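Local structure of synaptotagmin-1 (7AS6) at residues Val49-Leu54 / Tyr79-Val84. The protein helps keep the plant plasma membrane intact during freezing and osmotic stress, probably by binding phospholipids and calcium through its C2 domains. Sequence-based numbering, arbitrary orientation.
With CD (cadmium ion), chain B; EDO (1,2-ethanediol), chain G.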
ATOM      1  N   VAL A  49      10.721  -5.372  -4.837  1.00 34.32           N
ATOM      2  CA  VAL A  49      10.628  -6.726  -4.302  1.00 32.26           C
ATOM      3  C   VAL A  49      11.674  -6.881  -3.213  1.00 30.42           C
ATOM      4  O   VAL A  49      12.849  -6.590  -3.444  1.00 33.56           O
ATOM      5  CB  VAL A  49      10.873  -7.761  -5.416  1.00 33.62           C
ATOM      6  CG1 VAL A  49      11.026  -9.172  -4.814  1.00 32.31           C
ATOM      7  CG2 VAL A  49       9.752  -7.744  -6.464  1.00 30.58           C
ATOM      8  N   LYS A  50      11.271  -7.355  -2.036  1.00 29.93           N
ATOM      9  CA  LYS A  50      12.233  -7.723  -0.995  1.00 34.78           C
ATOM     10  C   LYS A  50      12.360  -9.247  -0.942  1.00 35.17           C
ATOM     11  O   LYS A  50      11.400  -9.934  -0.598  1.00 36.53           O
ATOM     12  CB  LYS A  50      11.805  -7.199   0.374  1.00 34.31           C
ATOM     13  CG  LYS A  50      11.664  -5.694   0.471  1.00 36.87           C
ATOM     14  CD  LYS A  50      13.001  -4.979   0.359  1.00 30.12           C
ATOM     15  CE  LYS A  50      12.728  -3.472   0.504  1.00 31.81           C
ATOM     16  NZ  LYS A  50      14.017  -2.742   0.473  1.00 31.39           N
ATOM     17  N   HIS A  51      13.552  -9.758  -1.212  1.00 30.63           N
ATOM     18  CA  HIS A  51      13.760 -11.185  -1.355  1.00 37.09           C
ATOM     19  C   HIS A  51      13.836 -11.857  -0.002  1.00 42.49           C
ATOM     20  O   HIS A  51      14.545 -11.383   0.902  1.00 41.12           O
ATOM     21  CB  HIS A  51      15.048 -11.450  -2.121  1.00 37.11           C
ATOM     22  CG  HIS A  51      15.039 -10.890  -3.498  1.00 35.92           C
ATOM     23  ND1 HIS A  51      14.432 -11.535  -4.551  1.00 33.69           N
ATOM     24  CD2 HIS A  51      15.504  -9.721  -3.987  1.00 36.50           C
ATOM     25  CE1 HIS A  51      14.564 -10.810  -5.643  1.00 32.14           C
ATOM     26  NE2 HIS A  51      15.199  -9.699  -5.322  1.00 36.40           N
ATOM     27  N   LYS A  52      13.112 -12.963   0.119  1.00 40.09           N
ATOM     28  CA  LYS A  52      13.205 -13.873   1.249  1.00 43.03           C
ATOM     29  C   LYS A  52      13.093 -13.119   2.579  1.00 41.75           C
ATOM     30  O   LYS A  52      13.996 -13.119   3.412  1.00 42.20           O
ATOM     31  CB  LYS A  52      14.492 -14.678   1.136  1.00 42.58           C
ATOM     32  CG  LYS A  52      14.444 -15.659  -0.077  1.00 46.84           C
ATOM     33  CD  LYS A  52      15.808 -16.244  -0.352  1.00 51.72           C
ATOM     34  CE  LYS A  52      15.773 -17.177  -1.544  1.00 54.89           C
ATOM     35  NZ  LYS A  52      14.588 -18.059  -1.492  1.00 54.94           N
ATOM     36  N   ASN A  53      11.930 -12.506   2.781  1.00 41.15           N
ATOM     37  CA  ASN A  53      11.724 -11.586   3.902  1.00 37.94           C
ATOM     38  C   ASN A  53      10.243 -11.593   4.260  1.00 36.51           C
ATOM     39  O   ASN A  53       9.420 -11.104   3.485  1.00 38.69           O
ATOM     40  CB  ASN A  53      12.189 -10.182   3.508  1.00 40.95           C
ATOM     41  CG  ASN A  53      12.516  -9.303   4.706  1.00 43.39           C
ATOM     42  OD1 ASN A  53      11.989  -9.509   5.798  1.00 42.74           O
ATOM     43  ND2 ASN A  53      13.387  -8.304   4.502  1.00 40.02           N
ATOM     44  N   LEU A  54       9.893 -12.127   5.423  1.00 38.39           N
ATOM     45  CA  LEU A  54       8.522 -12.025   5.902  1.00 40.34           C
ATOM     46  C   LEU A  54       8.282 -10.771   6.728  1.00 45.52           C
ATOM     47  O   LEU A  54       7.135 -10.507   7.105  1.00 46.55           O
ATOM     48  CB  LEU A  54       8.160 -13.250   6.741  1.00 45.59           C
ATOM     49  CG  LEU A  54       8.325 -14.604   6.052  1.00 49.67           C
ATOM     50  CD1 LEU A  54       7.975 -15.700   7.033  1.00 51.76           C
ATOM     51  CD2 LEU A  54       7.468 -14.707   4.803  1.00 46.29           C
ATOM     52  N   TYR A  79       1.907  -8.726  -2.709  1.00 42.16           N
ATOM     53  CA  TYR A  79       2.105  -9.855  -3.604  1.00 43.89           C
ATOM     54  C   TYR A  79       3.432 -10.513  -3.291  1.00 41.86           C
ATOM     55  O   TYR A  79       4.349  -9.884  -2.766  1.00 40.52           O
ATOM     56  CB  TYR A  79       2.140  -9.426  -5.076  1.00 41.86           C
ATOM     57  CG  TYR A  79       0.819  -9.025  -5.654  1.00 49.07           C
ATOM     58  CD1 TYR A  79       0.096  -9.911  -6.426  1.00 50.43           C
ATOM     59  CD2 TYR A  79       0.293  -7.763  -5.437  1.00 48.79           C
ATOM     60  CE1 TYR A  79      -1.116  -9.558  -6.967  1.00 54.08           C
ATOM     61  CE2 TYR A  79      -0.931  -7.401  -5.980  1.00 54.15           C
ATOM     62  CZ  TYR A  79      -1.624  -8.308  -6.750  1.00 57.05           C
ATOM     63  OH  TYR A  79      -2.843  -7.977  -7.302  1.00 64.85           O
ATOM     64  N   ASP A  80       3.536 -11.782  -3.648  1.00 43.34           N
ATOM     65  CA  ASP A  80       4.799 -12.496  -3.651  1.00 42.02           C
ATOM     66  C   ASP A  80       5.383 -12.502  -5.052  1.00 42.59           C
ATOM     67  O   ASP A  80       4.713 -12.906  -6.012  1.00 44.39           O
ATOM     68  CB  ASP A  80       4.623 -13.944  -3.208  1.00 49.85           C
ATOM     69  CG  ASP A  80       5.880 -14.755  -3.417  1.00 47.60           C
ATOM     70  OD1 ASP A  80       6.775 -14.616  -2.564  1.00 45.87           O
ATOM     71  OD2 ASP A  80       6.006 -15.501  -4.432  1.00 42.53           O
ATOM     72  N   TRP A  81       6.640 -12.131  -5.166  1.00 38.27           N
ATOM     73  CA  TRP A  81       7.309 -12.231  -6.459  1.00 42.77           C
ATOM     74  C   TRP A  81       7.832 -13.639  -6.717  1.00 41.95           C
ATOM     75  O   TRP A  81       8.329 -14.312  -5.818  1.00 39.96           O
ATOM     76  CB  TRP A  81       8.459 -11.235  -6.501  1.00 33.68           C
ATOM     77  CG  TRP A  81       9.405 -11.354  -7.666  1.00 37.16           C
ATOM     78  CD1 TRP A  81       9.300 -10.720  -8.866  1.00 34.62           C
ATOM     79  CD2 TRP A  81      10.647 -12.065  -7.695  1.00 33.51           C
ATOM     80  NE1 TRP A  81      10.388 -11.011  -9.652  1.00 34.92           N
ATOM     81  CE2 TRP A  81      11.239 -11.823  -8.948  1.00 37.40           C
ATOM     82  CE3 TRP A  81      11.324 -12.873  -6.779  1.00 36.88           C
ATOM     83  CZ2 TRP A  81      12.465 -12.369  -9.314  1.00 38.63           C
ATOM     84  CZ3 TRP A  81      12.543 -13.422  -7.145  1.00 38.74           C
ATOM     85  CH2 TRP A  81      13.099 -13.173  -8.404  1.00 40.35           C
ATOM     86  N   GLU A  82       7.723 -14.089  -7.962  1.00 43.79           N
ATOM     87  CA  GLU A  82       8.482 -15.225  -8.452  1.00 45.33           C
ATOM     88  C   GLU A  82       8.975 -14.850  -9.832  1.00 46.08           C
ATOM     89  O   GLU A  82       8.318 -14.086 -10.537  1.00 50.99           O
ATOM     90  CB  GLU A  82       7.641 -16.515  -8.541  1.00 46.64           C
ATOM     91  CG  GLU A  82       7.398 -17.182  -7.211  1.00 49.74           C
ATOM     92  CD  GLU A  82       8.674 -17.720  -6.619  1.00 53.72           C
ATOM     93  OE1 GLU A  82       9.552 -18.154  -7.386  1.00 58.67           O
ATOM     94  OE2 GLU A  82       8.805 -17.726  -5.386  1.00 46.57           O
ATOM     95  N   GLN A  83      10.120 -15.392 -10.238  1.00 48.55           N
ATOM     96  CA  GLN A  83      10.566 -15.076 -11.592  1.00 50.55           C
ATOM     97  C   GLN A  83       9.634 -15.679 -12.637  1.00 56.83           C
ATOM     98  O   GLN A  83       9.283 -15.013 -13.621  1.00 53.37           O
ATOM     99  CB  GLN A  83      12.003 -15.531 -11.823  1.00 46.84           C
ATOM    100  CG  GLN A  83      12.560 -15.136 -13.215  1.00 49.08           C
ATOM    101  CD  GLN A  83      12.653 -13.618 -13.475  1.00 45.66           C
ATOM    102  OE1 GLN A  83      12.031 -12.812 -12.800  1.00 48.12           O
ATOM    103  NE2 GLN A  83      13.444 -13.239 -14.481  1.00 48.08           N
ATOM    104  N   VAL A  84       9.196 -16.922 -12.431  1.00 56.44           N
ATOM    105  CA  VAL A  84       8.307 -17.602 -13.366  1.00 60.11           C
ATOM    106  C   VAL A  84       6.881 -17.570 -12.827  1.00 62.38           C
ATOM    107  O   VAL A  84       6.619 -18.012 -11.699  1.00 61.98           O
ATOM    108  CB  VAL A  84       8.765 -19.045 -13.608  1.00 60.93           C
ATOM    109  CG1 VAL A  84       7.927 -19.661 -14.686  1.00 69.03           C
ATOM    110  CG2 VAL A  84      10.235 -19.055 -14.005  1.00 60.49           C
TER
HETATM  111 CD    CD B 401       8.370 -15.895  -3.982  1.00 42.86          CD
HETATM  112  C1  EDO G 406      15.716  -5.062   2.837  1.00 48.89           C
HETATM  113  O1  EDO G 406      15.475  -3.640   2.718  1.00 40.49           O
HETATM  114  C2  EDO G 406      15.454  -5.545   4.261  1.00 48.66           C
HETATM  115  O2  EDO G 406      14.077  -5.312   4.594  1.00 50.10           O
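His51 and Val49 pack against Trp81 at the metal-binding end of a C2-domain beta-sandwich. The loop between strands 45-46 and 57-66 meets the loop that follows strand 73-80. The aromatic pair is an offset edge-to-face stack. The CE1 edge of His51 points over one face of the Trp81 six-membered ring, with the two planes at 88°. Its closest approach is His51 CE1 to Trp81 CZ3, 3.6 Å. A second cadmium ion sits about 2 Å from the nearest His51 side-chain atom, consistent with coordination.

The apolar contact sits at the base of the indole. Both methyls of Val49 lie on one side of the indole plane, the side His51 also approaches, and Val49 CG1 comes 3.7 Å from Trp81 CB. Trp81 has CG anti to its own N (chi1 170°), which carries the indole out past Val49 to His51. Phe32 of strand 31-37 touches both Val49 and Trp81.

Metal binding uses the Trp81 carbonyl and the two flanking residues. Asp24 and Asp30 complete the cadmium site, consistent with the calcium site inferred from related C2 domains. Glu82 OE2 binds the ion. Asp80 chelates it through OD1 and OD2, while Trp81 O binds the same cadmium at 2.4 Å.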